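Local coordinates for aeromonas extracellular serine protease (Aeromonas sobria, PDB 3WQB), which acts as a secreted calcium-binding serine protease that cleaves after paired basic residues, one of them lysine, and probably serves as a potent virulence factor, at residues A[85-90]-A[128-133]; A[294-299]-A[326-331]; A[89-94]-A[138-143]. The protein carries 1 engineered substitution. All coordinates share one frame; numbering follows the deposited sequence.

How the contacts relate
The chain leaves strand 73-77 of the parallel sheet and soon enters 85-94, a stretch used twice. Its first half pairs with 128-133 in contact 1 and its second half with 138-143 in contact 3. The two contacts share A89 and D90 and cross rather than nest, since the partner of the earlier half also comes earlier. Both loops enclose helix 115-124, and contact 3 ends on edge strand 140-144. Contact 2 follows in series, closing the loop between 294-299 and 326-331 around a second calcium ion. It abuts contact 1, where H85 NE2 probably bonds to D327 O and Y328 packs on G131, but does not touch contact 3.

Contact 1. Residues A[85-90]-A[128-133]; sequences HPDLAD and NAIGTK. With CA (calcium ion), chain C.
D87 and G131 mark the closest backbone approach, 6.6 Å between their CA atoms, and no main-chain hydrogen bond runs between 85-90 and 128-133; a calcium ion joins them instead. This is the first calcium site of the subtilase domain, built as in the high-affinity site of subtilisins. The carboxylate of D87 binds in bidentate fashion, OD1 at 2.4 Å and OD2 at 2.5 Å from the metal. N128 OD1, I130 O and T132 O come from the other loop, while N29 and V126 complete the shell. Each oxygen of D87 has a second task. OD1 accepts from N128 ND2 at 2.9 Å, the carboxylate and amide lying nearly coplanar (10° apart); OD2 takes the backbone N of T132 at 3.0 Å. These bonds fix the rotation of the carboxylate and may ease the crowding of oxygens round the ion. N128 CG lies between its backbone N and carbonyl carbon (chi1 52°), folding the amide back until OD1 also accepts from I130 N in an Asx turn. P86 CB rests against I130 CD1 at 3.7 Å. Between N128 and D90, one water accepts from N128 ND2 and donates to D90 OD2, 2.9 Å away.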
loop_
_atom_site.group_PDB
_atom_site.type_symbol
_atom_site.label_atom_id
_atom_site.label_comp_id
_atom_site.label_asym_id
_atom_site.label_seq_id
_atom_site.Cartn_x
_atom_site.Cartn_y
_atom_site.Cartn_z
ATOM N N HIS A 85 -22.916 6.197 -12.693
ATOM C CA HIS A 85 -22.902 7.485 -12.003
ATOM C C HIS A 85 -22.816 8.619 -13.014
ATOM O O HIS A 85 -21.988 8.561 -13.930
ATOM C CB HIS A 85 -21.695 7.579 -11.072
ATOM C CG HIS A 85 -21.797 8.683 -10.065
ATOM N ND1 HIS A 85 -21.703 10.017 -10.400
ATOM C CD2 HIS A 85 -22.033 8.646 -8.735
ATOM C CE1 HIS A 85 -21.850 10.752 -9.313
ATOM N NE2 HIS A 85 -22.042 9.943 -8.287
ATOM N N PRO A 86 -23.657 9.655 -12.861
ATOM C CA PRO A 86 -23.675 10.721 -13.868
ATOM C C PRO A 86 -22.359 11.490 -13.985
ATOM O O PRO A 86 -22.070 12.071 -15.045
ATOM C CB PRO A 86 -24.806 11.652 -13.395
ATOM C CG PRO A 86 -25.057 11.296 -11.976
ATOM C CD PRO A 86 -24.699 9.843 -11.834
ATOM N N ASP A 87 -21.547 11.459 -12.928
ATOM C CA ASP A 87 -20.267 12.161 -12.944
ATOM C C ASP A 87 -19.084 11.224 -13.167
ATOM O O ASP A 87 -17.940 11.641 -13.014
ATOM C CB ASP A 87 -20.084 13.009 -11.672
ATOM C CG ASP A 87 -19.426 14.357 -11.957
ATOM O OD1 ASP A 87 -19.421 14.799 -13.136
ATOM O OD2 ASP A 87 -18.929 14.997 -11.002
ATOM N N LEU A 88 -19.367 9.974 -13.548
ATOM C CA LEU A 88 -18.322 8.997 -13.899
ATOM C C LEU A 88 -18.500 8.339 -15.263
ATOM O O LEU A 88 -17.516 7.994 -15.919
ATOM C CB LEU A 88 -18.204 7.892 -12.841
ATOM C CG LEU A 88 -17.796 8.339 -11.434
ATOM C CD1 LEU A 88 -17.958 7.196 -10.446
ATOM C CD2 LEU A 88 -16.360 8.869 -11.411
ATOM N N ALA A 89 -19.753 8.163 -15.681
ATOM C CA ALA A 89 -20.088 7.329 -16.835
ATOM C C ALA A 89 -19.319 7.683 -18.097
ATOM O O ALA A 89 -18.837 6.791 -18.796
ATOM C CB ALA A 89 -21.594 7.370 -17.098
ATOM N N ASP A 90 -19.190 8.981 -18.379
ATOM C CA ASP A 90 -18.491 9.415 -19.597
ATOM C C ASP A 90 -17.033 8.966 -19.635
ATOM O O ASP A 90 -16.435 8.885 -20.715
ATOM C CB ASP A 90 -18.540 10.936 -19.763
ATOM C CG ASP A 90 -19.914 11.457 -20.135
ATOM O OD1 ASP A 90 -20.801 10.652 -20.491
ATOM O OD2 ASP A 90 -20.095 12.696 -20.074
ATOM N N ASN A 128 -17.624 18.820 -15.958
ATOM C CA ASN A 128 -18.906 19.207 -16.547
ATOM C C ASN A 128 -19.576 20.241 -15.635
ATOM O O ASN A 128 -18.883 21.052 -15.009
ATOM C CB ASN A 128 -19.776 17.961 -16.787
ATOM C CG ASN A 128 -19.918 17.104 -15.541
ATOM O OD1 ASN A 128 -19.652 17.562 -14.428
ATOM N ND2 ASN A 128 -20.335 15.851 -15.720
ATOM N N ALA A 129 -20.906 20.227 -15.556
ATOM C CA ALA A 129 -21.619 21.207 -14.729
ATOM C C ALA A 129 -22.263 20.593 -13.483
ATOM O O ALA A 129 -23.098 21.229 -12.819
ATOM C CB ALA A 129 -22.661 21.958 -15.561
ATOM N N ILE A 130 -21.871 19.359 -13.165
ATOM C CA ILE A 130 -22.377 18.666 -11.978
ATOM C C ILE A 130 -21.245 18.173 -11.086
ATOM O O ILE A 130 -20.122 17.979 -11.549
ATOM C CB ILE A 130 -23.331 17.489 -12.329
ATOM C CG1 ILE A 130 -22.611 16.421 -13.160
ATOM C CG2 ILE A 130 -24.580 18.007 -13.056
ATOM C CD1 ILE A 130 -23.372 15.099 -13.271
ATOM N N GLY A 131 -21.539 18.004 -9.804
ATOM C CA GLY A 131 -20.631 17.307 -8.905
ATOM C C GLY A 131 -19.250 17.901 -8.782
ATOM O O GLY A 131 -19.089 19.116 -8.631
ATOM N N THR A 132 -18.262 17.018 -8.861
ATOM C CA THR A 132 -16.864 17.353 -8.608
ATOM C C THR A 132 -16.060 17.343 -9.907
ATOM O O THR A 132 -16.578 17.020 -10.987
ATOM C CB THR A 132 -16.240 16.326 -7.649
ATOM O OG1 THR A 132 -16.463 15.009 -8.165
ATOM C CG2 THR A 132 -16.835 16.449 -6.233
ATOM N N LYS A 133 -14.784 17.702 -9.788
ATOM C CA LYS A 133 -13.845 17.625 -10.899
ATOM C C LYS A 133 -12.749 16.639 -10.521
ATOM O O LYS A 133 -12.112 16.785 -9.484
ATOM C CB LYS A 133 -13.237 19.003 -11.183
ATOM C CG LYS A 133 -12.443 19.085 -12.492
ATOM C CD LYS A 133 -11.732 20.435 -12.623
ATOM C CE LYS A 133 -11.127 20.613 -14.006
ATOM N NZ LYS A 133 -10.270 21.845 -14.102
HETATM CA CA CA C . -18.315 16.874 -12.563
HETATM O O HOH W 1 -21.049 14.728 -18.306
#

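Contact 2. Residues A[294-299]-A[326-331]; sequences VTTDLP and CDYNGV. With CA (calcium ion), chain E.
D297, one residue past a short antiparallel ladder, meets N329 within it; here strand 293-296 runs beside strand 328-329, with T295 and N329 as the hydrogen-bonded pair and T296 and Y328 as the non-hydrogen-bonded one. Where this β-ribbon opens, it holds the second calcium ion of the subtilase domain, and D297 illustrates how one residue can serve both ladder and metal. Its backbone N donates to D327 O at 2.8 Å, prolonging the pairing past the strand. From there the side chain turns toward the opposite segment. CB lies 3.5 Å from D327 O and 3.6 Å from Y328 C, so it packs against the backbone of D327 and Y328. CG stands anti to the backbone N (chi1 -164°), which carries the carboxylate out toward N329 and the ion, and a chi2 of 40° points its oxygens to different partners. OD1 receives N329 ND2 at 3.1 Å from above the carboxylate plane, the amide standing almost perpendicular to it (89°). OD2 reaches the calcium at 2.4 Å, where L298 O and C326 O bind too; G300, M303 and N306 supply the remaining ligands.

Other partners reinforce the setting: the strongest polar partner of the D297 side chain is Y305, that of N329 is S118, and the C326–C301 disulfide ties the chain beside the ion. N329 OD1 accepts from V331 N in an Asx turn as the chain rounds its corner at G330. The T296 and Y328 side chains diverge from the strand pair, yet the methyl CG2 of T296 comes obliquely to ring atom CE1 of Y328 at 3.9 Å.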
loop_
_atom_site.group_PDB
_atom_site.type_symbol
_atom_site.label_atom_id
_atom_site.label_comp_id
_atom_site.label_asym_id
_atom_site.label_seq_id
_atom_site.Cartn_x
_atom_site.Cartn_y
_atom_site.Cartn_z
ATOM N N VAL A 294 -14.044 15.310 -0.848
ATOM C CA VAL A 294 -15.320 15.444 -1.546
ATOM C C VAL A 294 -15.213 14.755 -2.903
ATOM O O VAL A 294 -14.323 15.055 -3.704
ATOM C CB VAL A 294 -15.735 16.921 -1.696
ATOM C CG1 VAL A 294 -16.968 17.048 -2.596
ATOM C CG2 VAL A 294 -15.988 17.522 -0.311
ATOM N N THR A 295 -16.118 13.813 -3.149
ATOM C CA THR A 295 -16.000 12.941 -4.308
ATOM C C THR A 295 -17.352 12.331 -4.693
ATOM O O THR A 295 -18.380 12.639 -4.085
ATOM C CB THR A 295 -14.957 11.822 -4.029
ATOM O OG1 THR A 295 -14.694 11.089 -5.231
ATOM C CG2 THR A 295 -15.426 10.876 -2.927
ATOM N N THR A 296 -17.335 11.470 -5.700
ATOM C CA THR A 296 -18.514 10.760 -6.145
ATOM C C THR A 296 -18.890 9.634 -5.184
ATOM O O THR A 296 -18.057 8.803 -4.812
ATOM C CB THR A 296 -18.283 10.173 -7.544
ATOM O OG1 THR A 296 -17.043 9.455 -7.560
ATOM C CG2 THR A 296 -18.202 11.279 -8.590
ATOM N N ASP A 297 -20.163 9.605 -4.809
ATOM C CA ASP A 297 -20.727 8.571 -3.956
ATOM C C ASP A 297 -21.505 7.579 -4.805
ATOM O O ASP A 297 -21.747 7.829 -5.985
ATOM C CB ASP A 297 -21.682 9.233 -2.960
ATOM C CG ASP A 297 -22.027 8.334 -1.795
ATOM O OD1 ASP A 297 -21.115 7.633 -1.302
ATOM O OD2 ASP A 297 -23.207 8.323 -1.379
ATOM N N LEU A 298 -21.901 6.451 -4.216
ATOM C CA LEU A 298 -22.924 5.638 -4.865
ATOM C C LEU A 298 -24.163 6.507 -5.098
ATOM O O LEU A 298 -24.563 7.258 -4.206
ATOM C CB LEU A 298 -23.292 4.419 -4.029
ATOM C CG LEU A 298 -22.173 3.425 -3.722
ATOM C CD1 LEU A 298 -22.720 2.226 -2.963
ATOM C CD2 LEU A 298 -21.486 2.975 -4.993
ATOM N N PRO A 299 -24.754 6.438 -6.306
ATOM C CA PRO A 299 -25.858 7.363 -6.597
ATOM C C PRO A 299 -27.113 7.109 -5.757
ATOM O O PRO A 299 -27.410 5.965 -5.406
ATOM C CB PRO A 299 -26.144 7.128 -8.084
ATOM C CG PRO A 299 -25.503 5.826 -8.430
ATOM C CD PRO A 299 -24.389 5.608 -7.470
ATOM N N CYS A 326 -28.032 12.855 -3.520
ATOM C CA CYS A 326 -26.970 12.246 -2.697
ATOM C C CYS A 326 -25.935 11.500 -3.548
ATOM O O CYS A 326 -25.551 10.367 -3.218
ATOM C CB CYS A 326 -27.567 11.295 -1.652
ATOM S SG CYS A 326 -28.775 12.046 -0.540
ATOM N N ASP A 327 -25.504 12.131 -4.640
ATOM C CA ASP A 327 -24.568 11.512 -5.571
ATOM C C ASP A 327 -23.107 11.749 -5.189
ATOM O O ASP A 327 -22.216 11.209 -5.846
ATOM C CB ASP A 327 -24.788 12.028 -7.001
ATOM C CG ASP A 327 -26.064 11.506 -7.646
ATOM O OD1 ASP A 327 -26.613 10.465 -7.217
ATOM O OD2 ASP A 327 -26.500 12.147 -8.625
ATOM N N TYR A 328 -22.871 12.568 -4.159
ATOM C CA TYR A 328 -21.514 12.951 -3.725
ATOM C C TYR A 328 -21.390 12.774 -2.223
ATOM O O TYR A 328 -22.389 12.752 -1.509
ATOM C CB TYR A 328 -21.186 14.399 -4.173
ATOM C CG TYR A 328 -21.481 14.497 -5.637
ATOM C CD1 TYR A 328 -20.573 14.021 -6.573
ATOM C CD2 TYR A 328 -22.734 14.930 -6.090
ATOM C CE1 TYR A 328 -20.864 14.016 -7.924
ATOM C CE2 TYR A 328 -23.044 14.929 -7.443
ATOM C CZ TYR A 328 -22.105 14.463 -8.357
ATOM O OH TYR A 328 -22.388 14.438 -9.695
ATOM N N ASN A 329 -20.169 12.583 -1.741
ATOM C CA ASN A 329 -19.954 12.505 -0.295
ATOM C C ASN A 329 -18.737 13.350 0.087
ATOM O O ASN A 329 -17.950 13.719 -0.784
ATOM C CB ASN A 329 -19.841 11.042 0.197
ATOM C CG ASN A 329 -18.508 10.373 -0.169
ATOM O OD1 ASN A 329 -17.451 10.739 0.356
ATOM N ND2 ASN A 329 -18.571 9.344 -1.021
ATOM N N GLY A 330 -18.613 13.672 1.371
ATOM C CA GLY A 330 -17.495 14.481 1.860
ATOM C C GLY A 330 -16.659 13.766 2.900
ATOM O O GLY A 330 -15.886 14.398 3.633
ATOM N N VAL A 331 -16.819 12.449 2.992
ATOM C CA VAL A 331 -16.184 11.674 4.062
ATOM C C VAL A 331 -15.149 10.663 3.572
ATOM O O VAL A 331 -14.515 9.991 4.383
ATOM C CB VAL A 331 -17.228 10.957 4.952
ATOM C CG1 VAL A 331 -18.140 11.968 5.634
ATOM C CG2 VAL A 331 -18.023 9.932 4.141
HETATM CA CA CA E . -25.489 8.234 -2.199
#

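Contact 3. Residues A[89-94]-A[138-143]; sequences ADNVRP and RAQLQG
The guanidinium of R93 and the side-chain amide of Q142 are stacked, their planes only 13° apart. Q142 NE2 lies over the centre of one guanidinium face, with R93 NH2 3.4 Å from it. The two nitrogens are both donors, so the contact is flat packing, not a hydrogen bond. At the guanidinium edge, R93 NE donates to a water 2.8 Å away, which in turn lies near Q140 O; R93 NH2 forms a salt bridge with D170 and a hydrogen bond with N171. The amide edge is also used: Q142 NE2 donates to P94 O at 2.9 Å along an almost straight path (169°), with the acceptor in the amide plane, and bonds to A167 O as well, while OE1 is engaged by the same N171. The R93 side chain starts with CG between its backbone N and carbonyl carbon (chi1 71°) and then runs extended to NE, which carries the guanidinium across to Q142.

At the other end of the contact the amide of N91 meets a carbonyl. A139 O sits 3.3 Å from N91 CG and 3.7 Å from both its OD1 and ND2. That ND2 bonds to A124 O and P137 O, which anchors the turn beside helix 115-124.

Between these ends the backbones join in a single bridge, V92 with L141. L141 N donates to N91 O at 2.7 Å, and R93 N donates to L141 O at 2.9 Å, so both bonds go to the neighbours of V92. The L141 side chain turns to S120 and A124 of the helix. A loop is thus added along strand 140-144, the outermost strand next to 73-77 in the parallel sheet of the subtilisin-like α/β fold.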
loop_
_atom_site.group_PDB
_atom_site.type_symbol
_atom_site.label_atom_id
_atom_site.label_comp_id
_atom_site.label_asym_id
_atom_site.label_seq_id
_atom_site.Cartn_x
_atom_site.Cartn_y
_atom_site.Cartn_z
ATOM N N ALA A 89 -19.753 8.163 -15.681
ATOM C CA ALA A 89 -20.088 7.329 -16.835
ATOM C C ALA A 89 -19.319 7.683 -18.097
ATOM O O ALA A 89 -18.837 6.791 -18.796
ATOM C CB ALA A 89 -21.594 7.370 -17.098
ATOM N N ASP A 90 -19.190 8.981 -18.379
ATOM C CA ASP A 90 -18.491 9.415 -19.597
ATOM C C ASP A 90 -17.033 8.966 -19.635
ATOM O O ASP A 90 -16.435 8.885 -20.715
ATOM C CB ASP A 90 -18.540 10.936 -19.763
ATOM C CG ASP A 90 -19.914 11.457 -20.135
ATOM O OD1 ASP A 90 -20.801 10.652 -20.491
ATOM O OD2 ASP A 90 -20.095 12.696 -20.074
ATOM N N ASN A 91 -16.463 8.697 -18.462
ATOM C CA ASN A 91 -15.070 8.270 -18.365
ATOM C C ASN A 91 -14.877 6.772 -18.181
ATOM O O ASN A 91 -13.753 6.305 -18.034
ATOM C CB ASN A 91 -14.350 9.054 -17.259
ATOM C CG ASN A 91 -14.026 10.480 -17.683
ATOM O OD1 ASN A 91 -14.049 10.806 -18.884
ATOM N ND2 ASN A 91 -13.733 11.338 -16.719
ATOM N N VAL A 92 -15.960 6.008 -18.209
ATOM C CA VAL A 92 -15.829 4.563 -18.079
ATOM C C VAL A 92 -15.553 3.975 -19.448
ATOM O O VAL A 92 -16.277 4.254 -20.400
ATOM C CB VAL A 92 -17.100 3.939 -17.456
ATOM C CG1 VAL A 92 -17.042 2.417 -17.469
ATOM C CG2 VAL A 92 -17.296 4.450 -16.032
ATOM N N ARG A 93 -14.504 3.170 -19.551
ATOM C CA ARG A 93 -14.254 2.472 -20.811
ATOM C C ARG A 93 -14.597 0.990 -20.657
ATOM O O ARG A 93 -14.710 0.497 -19.535
ATOM C CB ARG A 93 -12.829 2.692 -21.318
ATOM C CG ARG A 93 -11.777 2.000 -20.508
ATOM C CD ARG A 93 -10.444 1.977 -21.250
ATOM N NE ARG A 93 -9.438 1.237 -20.498
ATOM C CZ ARG A 93 -8.734 0.202 -20.952
ATOM N NH1 ARG A 93 -8.870 -0.239 -22.201
ATOM N NH2 ARG A 93 -7.846 -0.376 -20.155
ATOM N N PRO A 94 -14.781 0.277 -21.780
ATOM C CA PRO A 94 -15.138 -1.137 -21.665
ATOM C C PRO A 94 -14.082 -1.971 -20.955
ATOM O O PRO A 94 -12.887 -1.649 -21.005
ATOM C CB PRO A 94 -15.236 -1.591 -23.129
ATOM C CG PRO A 94 -15.560 -0.354 -23.871
ATOM C CD PRO A 94 -14.768 0.717 -23.187
ATOM N N ARG A 138 -9.989 13.621 -17.682
ATOM C CA ARG A 138 -10.078 13.011 -19.007
ATOM C C ARG A 138 -9.508 11.590 -19.050
ATOM O O ARG A 138 -9.481 10.953 -20.113
ATOM C CB ARG A 138 -9.450 13.915 -20.076
ATOM C CG ARG A 138 -10.167 15.257 -20.253
ATOM C CD ARG A 138 -9.617 16.043 -21.438
ATOM N NE ARG A 138 -9.837 15.326 -22.689
ATOM C CZ ARG A 138 -9.148 15.511 -23.813
ATOM N NH1 ARG A 138 -8.164 16.399 -23.879
ATOM N NH2 ARG A 138 -9.442 14.785 -24.877
ATOM N N ALA A 139 -9.060 11.088 -17.900
ATOM C CA ALA A 139 -8.609 9.699 -17.816
ATOM C C ALA A 139 -9.806 8.750 -17.953
ATOM O O ALA A 139 -10.954 9.145 -17.703
ATOM C CB ALA A 139 -7.856 9.460 -16.514
ATOM N N GLN A 140 -9.532 7.507 -18.341
ATOM C CA GLN A 140 -10.586 6.501 -18.541
ATOM C C GLN A 140 -10.486 5.406 -17.494
ATOM O O GLN A 140 -9.399 4.917 -17.214
ATOM C CB GLN A 140 -10.508 5.900 -19.944
ATOM C CG GLN A 140 -10.793 6.897 -21.060
ATOM C CD GLN A 140 -12.205 6.798 -21.597
ATOM O OE1 GLN A 140 -13.119 7.452 -21.099
ATOM N NE2 GLN A 140 -12.385 5.985 -22.634
ATOM N N LEU A 141 -11.631 5.017 -16.942
ATOM C CA LEU A 141 -11.680 4.077 -15.818
ATOM C C LEU A 141 -12.225 2.706 -16.174
ATOM O O LEU A 141 -13.140 2.574 -17.008
ATOM C CB LEU A 141 -12.586 4.626 -14.716
ATOM C CG LEU A 141 -12.244 5.966 -14.088
ATOM C CD1 LEU A 141 -13.477 6.506 -13.369
ATOM C CD2 LEU A 141 -11.067 5.784 -13.147
ATOM N N GLN A 142 -11.657 1.691 -15.527
ATOM C CA GLN A 142 -12.296 0.388 -15.394
ATOM C C GLN A 142 -12.392 0.053 -13.915
ATOM O O GLN A 142 -11.552 0.481 -13.120
ATOM C CB GLN A 142 -11.467 -0.707 -16.052
ATOM C CG GLN A 142 -11.415 -0.692 -17.551
ATOM C CD GLN A 142 -10.395 -1.691 -18.051
ATOM O OE1 GLN A 142 -9.429 -2.020 -17.348
ATOM N NE2 GLN A 142 -10.601 -2.188 -19.266
ATOM N N GLY A 143 -13.399 -0.733 -13.546
ATOM C CA GLY A 143 -13.536 -1.191 -12.161
ATOM C C GLY A 143 -13.538 -2.706 -12.055
ATOM O O GLY A 143 -14.129 -3.391 -12.893
HETATM O O HOH W 2 -9.271 2.104 -17.824
#